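Local structure of adenine Deaminase (Enterococcus faecalis, 2ICS) at residues A[208-213]-A[241-246]. The protein is a binuclear zinc amidohydrolase that binds adenine and deacetylates acetyl-(R)-mandelate in vitro with very low efficiency. Numbering follows the deposited sequence.
Sequences VLTHCF and VFDIGH. With ZN (zinc ion), chain C.
Leu209 and Phe242, neighbours on two parallel strands, send their side chains out together from one side of the sheet, and the knob of Leu209 CD2 sits over one face of the Phe242 ring, 3.9 Å from its centroid. Cys212 CB packs obliquely against the same ring, 3.7 Å from Phe242 CD2. Beyond it, the Ile244 CD1 methyl meets the Phe213 ring obliquely, 3.5 Å from Phe213 CD2, while helix 253-261 packs against Phe213 from outside the pair. On the other side of the sheet, Val208 CG1 lodges against Asp243 CB. Backbone hydrogen bonds from Leu209 N to Val241 O and from Asp243 N to Leu209 O join the parallel strands.

Thr210 OG1 donates to the anti lone pair of Asp243 OD2 at 2.7 Å; the two side chains lie side by side, both anti to their backbone nitrogens (chi1 -163° and -178°), which brings these oxygens together. Ser270 also binds that carboxylate oxygen, and Thr210 OG1 has a second partner in His60, a ligand of the other zinc ion. Gly245, at positive phi, leaves room for the Thr210 hydroxyl and the His211 ring. Its carbonyl O receives His211 ND1 at 2.8 Å, almost in the ring plane; together with the bond from His211 NE2 to zinc (2.2 Å), this restricts the imidazole's rotation. The strand ends thus place a zinc-binding histidine at the C-terminal end of the TIM barrel, where the binuclear site of the amidohydrolase superfamily lies.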
ATOM      1  N   VAL A 208      10.628  -1.701   4.256  1.00 22.65           N
ATOM      2  CA  VAL A 208       9.883  -0.895   3.305  1.00 20.50           C
ATOM      3  C   VAL A 208      10.065   0.598   3.523  1.00 20.66           C
ATOM      4  O   VAL A 208       9.765   1.124   4.593  1.00 21.06           O
ATOM      5  CB  VAL A 208       8.369  -1.244   3.368  1.00 23.40           C
ATOM      6  CG1 VAL A 208       7.607  -0.476   2.295  1.00 20.93           C
ATOM      7  CG2 VAL A 208       8.169  -2.751   3.190  1.00 20.45           C
ATOM      8  N   LEU A 209      10.566   1.273   2.494  1.00 18.79           N
ATOM      9  CA  LEU A 209      10.779   2.714   2.534  1.00 18.13           C
ATOM     10  C   LEU A 209       9.571   3.367   1.869  1.00 19.32           C
ATOM     11  O   LEU A 209       9.448   3.319   0.646  1.00 22.65           O
ATOM     12  CB  LEU A 209      12.042   3.073   1.749  1.00 18.46           C
ATOM     13  CG  LEU A 209      12.383   4.557   1.637  1.00 20.05           C
ATOM     14  CD1 LEU A 209      12.953   5.011   2.970  1.00 20.01           C
ATOM     15  CD2 LEU A 209      13.387   4.800   0.512  1.00 17.43           C
ATOM     16  N   THR A 210       8.675   3.966   2.650  1.00 17.60           N
ATOM     17  CA  THR A 210       7.502   4.594   2.051  1.00 18.10           C
ATOM     18  C   THR A 210       7.779   6.085   1.791  1.00 19.75           C
ATOM     19  O   THR A 210       8.727   6.651   2.346  1.00 19.07           O
ATOM     20  CB  THR A 210       6.235   4.355   2.934  1.00 19.54           C
ATOM     21  OG1 THR A 210       5.050   4.627   2.171  1.00 18.82           O
ATOM     22  CG2 THR A 210       6.265   5.215   4.180  1.00 18.57           C
ATOM     23  N   HIS A 211       6.975   6.704   0.924  1.00 18.33           N
ATOM     24  CA  HIS A 211       7.160   8.106   0.532  1.00 18.05           C
ATOM     25  C   HIS A 211       8.451   8.201  -0.286  1.00 17.39           C
ATOM     26  O   HIS A 211       9.093   9.251  -0.347  1.00 18.41           O
ATOM     27  CB  HIS A 211       7.296   9.028   1.751  1.00 18.17           C
ATOM     28  CG  HIS A 211       6.147   8.960   2.703  1.00 21.09           C
ATOM     29  ND1 HIS A 211       4.833   8.806   2.320  1.00 19.82           N
ATOM     30  CD2 HIS A 211       6.125   9.092   4.052  1.00 18.40           C
ATOM     31  CE1 HIS A 211       4.075   8.852   3.419  1.00 22.09           C
ATOM     32  NE2 HIS A 211       4.816   9.025   4.496  1.00 21.90           N
ATOM     33  N   CYS A 212       8.821   7.096  -0.924  1.00 19.84           N
ATOM     34  CA  CYS A 212      10.062   7.026  -1.690  1.00 19.91           C
ATOM     35  C   CYS A 212      10.322   8.135  -2.712  1.00 20.96           C
ATOM     36  O   CYS A 212      11.472   8.524  -2.907  1.00 20.30           O
ATOM     37  CB  CYS A 212      10.182   5.655  -2.368  1.00 18.77           C
ATOM     38  SG  CYS A 212       8.973   5.303  -3.673  1.00 21.52           S
ATOM     39  N   PHE A 213       9.281   8.638  -3.372  1.00 20.96           N
ATOM     40  CA  PHE A 213       9.483   9.699  -4.350  1.00 20.47           C
ATOM     41  C   PHE A 213       9.002  11.065  -3.878  1.00 21.85           C
ATOM     42  O   PHE A 213       8.457  11.835  -4.666  1.00 22.61           O
ATOM     43  CB  PHE A 213       8.806   9.354  -5.686  1.00 20.00           C
ATOM     44  CG  PHE A 213       9.368   8.126  -6.368  1.00 20.68           C
ATOM     45  CD1 PHE A 213      10.695   7.737  -6.174  1.00 20.41           C
ATOM     46  CD2 PHE A 213       8.566   7.364  -7.214  1.00 19.56           C
ATOM     47  CE1 PHE A 213      11.213   6.608  -6.810  1.00 19.24           C
ATOM     48  CE2 PHE A 213       9.072   6.233  -7.856  1.00 17.38           C
ATOM     49  CZ  PHE A 213      10.396   5.852  -7.656  1.00 19.35           C
ATOM     50  N   VAL A 241      12.813  -1.967  -0.049  1.00 24.86           N
ATOM     51  CA  VAL A 241      11.599  -1.829  -0.857  1.00 22.55           C
ATOM     52  C   VAL A 241      11.035  -0.405  -0.910  1.00 22.43           C
ATOM     53  O   VAL A 241      10.581   0.136   0.097  1.00 21.62           O
ATOM     54  CB  VAL A 241      10.508  -2.789  -0.340  1.00 22.74           C
ATOM     55  CG1 VAL A 241       9.286  -2.750  -1.255  1.00 23.69           C
ATOM     56  CG2 VAL A 241      11.066  -4.204  -0.256  1.00 21.50           C
ATOM     57  N   PHE A 242      11.066   0.195  -2.097  1.00 21.96           N
ATOM     58  CA  PHE A 242      10.558   1.549  -2.291  1.00 22.01           C
ATOM     59  C   PHE A 242       9.039   1.543  -2.473  1.00 22.12           C
ATOM     60  O   PHE A 242       8.516   0.991  -3.444  1.00 22.69           O
ATOM     61  CB  PHE A 242      11.228   2.191  -3.507  1.00 21.06           C
ATOM     62  CG  PHE A 242      12.628   2.696  -3.244  1.00 21.37           C
ATOM     63  CD1 PHE A 242      13.499   1.999  -2.409  1.00 22.73           C
ATOM     64  CD2 PHE A 242      13.086   3.858  -3.860  1.00 21.99           C
ATOM     65  CE1 PHE A 242      14.802   2.454  -2.192  1.00 20.60           C
ATOM     66  CE2 PHE A 242      14.390   4.320  -3.649  1.00 21.25           C
ATOM     67  CZ  PHE A 242      15.247   3.618  -2.816  1.00 19.92           C
ATOM     68  N   ASP A 243       8.339   2.158  -1.526  1.00 20.80           N
ATOM     69  CA  ASP A 243       6.878   2.223  -1.545  1.00 20.86           C
ATOM     70  C   ASP A 243       6.471   3.680  -1.768  1.00 18.30           C
ATOM     71  O   ASP A 243       7.014   4.578  -1.130  1.00 17.53           O
ATOM     72  CB  ASP A 243       6.345   1.706  -0.202  1.00 20.25           C
ATOM     73  CG  ASP A 243       4.832   1.695  -0.123  1.00 22.71           C
ATOM     74  OD1 ASP A 243       4.186   0.841  -0.777  1.00 24.27           O
ATOM     75  OD2 ASP A 243       4.286   2.544   0.610  1.00 22.55           O
ATOM     76  N   ILE A 244       5.518   3.908  -2.666  1.00 19.97           N
ATOM     77  CA  ILE A 244       5.052   5.261  -2.982  1.00 19.79           C
ATOM     78  C   ILE A 244       4.466   6.065  -1.810  1.00 21.12           C
ATOM     79  O   ILE A 244       4.955   7.149  -1.504  1.00 23.57           O
ATOM     80  CB  ILE A 244       4.000   5.242  -4.126  1.00 20.05           C
ATOM     81  CG1 ILE A 244       4.636   4.734  -5.424  1.00 20.14           C
ATOM     82  CG2 ILE A 244       3.442   6.653  -4.354  1.00 18.77           C
ATOM     83  CD1 ILE A 244       5.721   5.640  -5.980  1.00 19.60           C
ATOM     84  N   GLY A 245       3.417   5.550  -1.169  1.00 22.02           N
ATOM     85  CA  GLY A 245       2.794   6.269  -0.064  1.00 20.12           C
ATOM     86  C   GLY A 245       2.545   7.726  -0.436  1.00 20.06           C
ATOM     87  O   GLY A 245       2.936   8.629   0.299  1.00 19.99           O
ATOM     88  N   HIS A 246       1.880   7.946  -1.571  1.00 21.03           N
ATOM     89  CA  HIS A 246       1.608   9.290  -2.099  1.00 20.58           C
ATOM     90  C   HIS A 246       1.373  10.366  -1.049  1.00 22.07           C
ATOM     91  O   HIS A 246       2.171  11.298  -0.917  1.00 21.11           O
ATOM     92  CB  HIS A 246       0.421   9.263  -3.064  1.00 19.57           C
ATOM     93  CG  HIS A 246       0.282  10.517  -3.876  1.00 19.45           C
ATOM     94  ND1 HIS A 246       0.097  11.757  -3.302  1.00 17.11           N
ATOM     95  CD2 HIS A 246       0.322  10.726  -5.214  1.00 15.92           C
ATOM     96  CE1 HIS A 246       0.030  12.675  -4.252  1.00 19.24           C
ATOM     97  NE2 HIS A 246       0.164  12.077  -5.421  1.00 18.70           N
TER
HETATM   98 ZN    ZN C 401       4.047   9.122   6.544  1.00 30.14          ZN
HETATM   99  O   HOH W   1       6.427   8.875  -3.265  1.00 19.14           O
HETATM  100  O   HOH W   2       2.014   9.004   5.620  1.00 23.22           O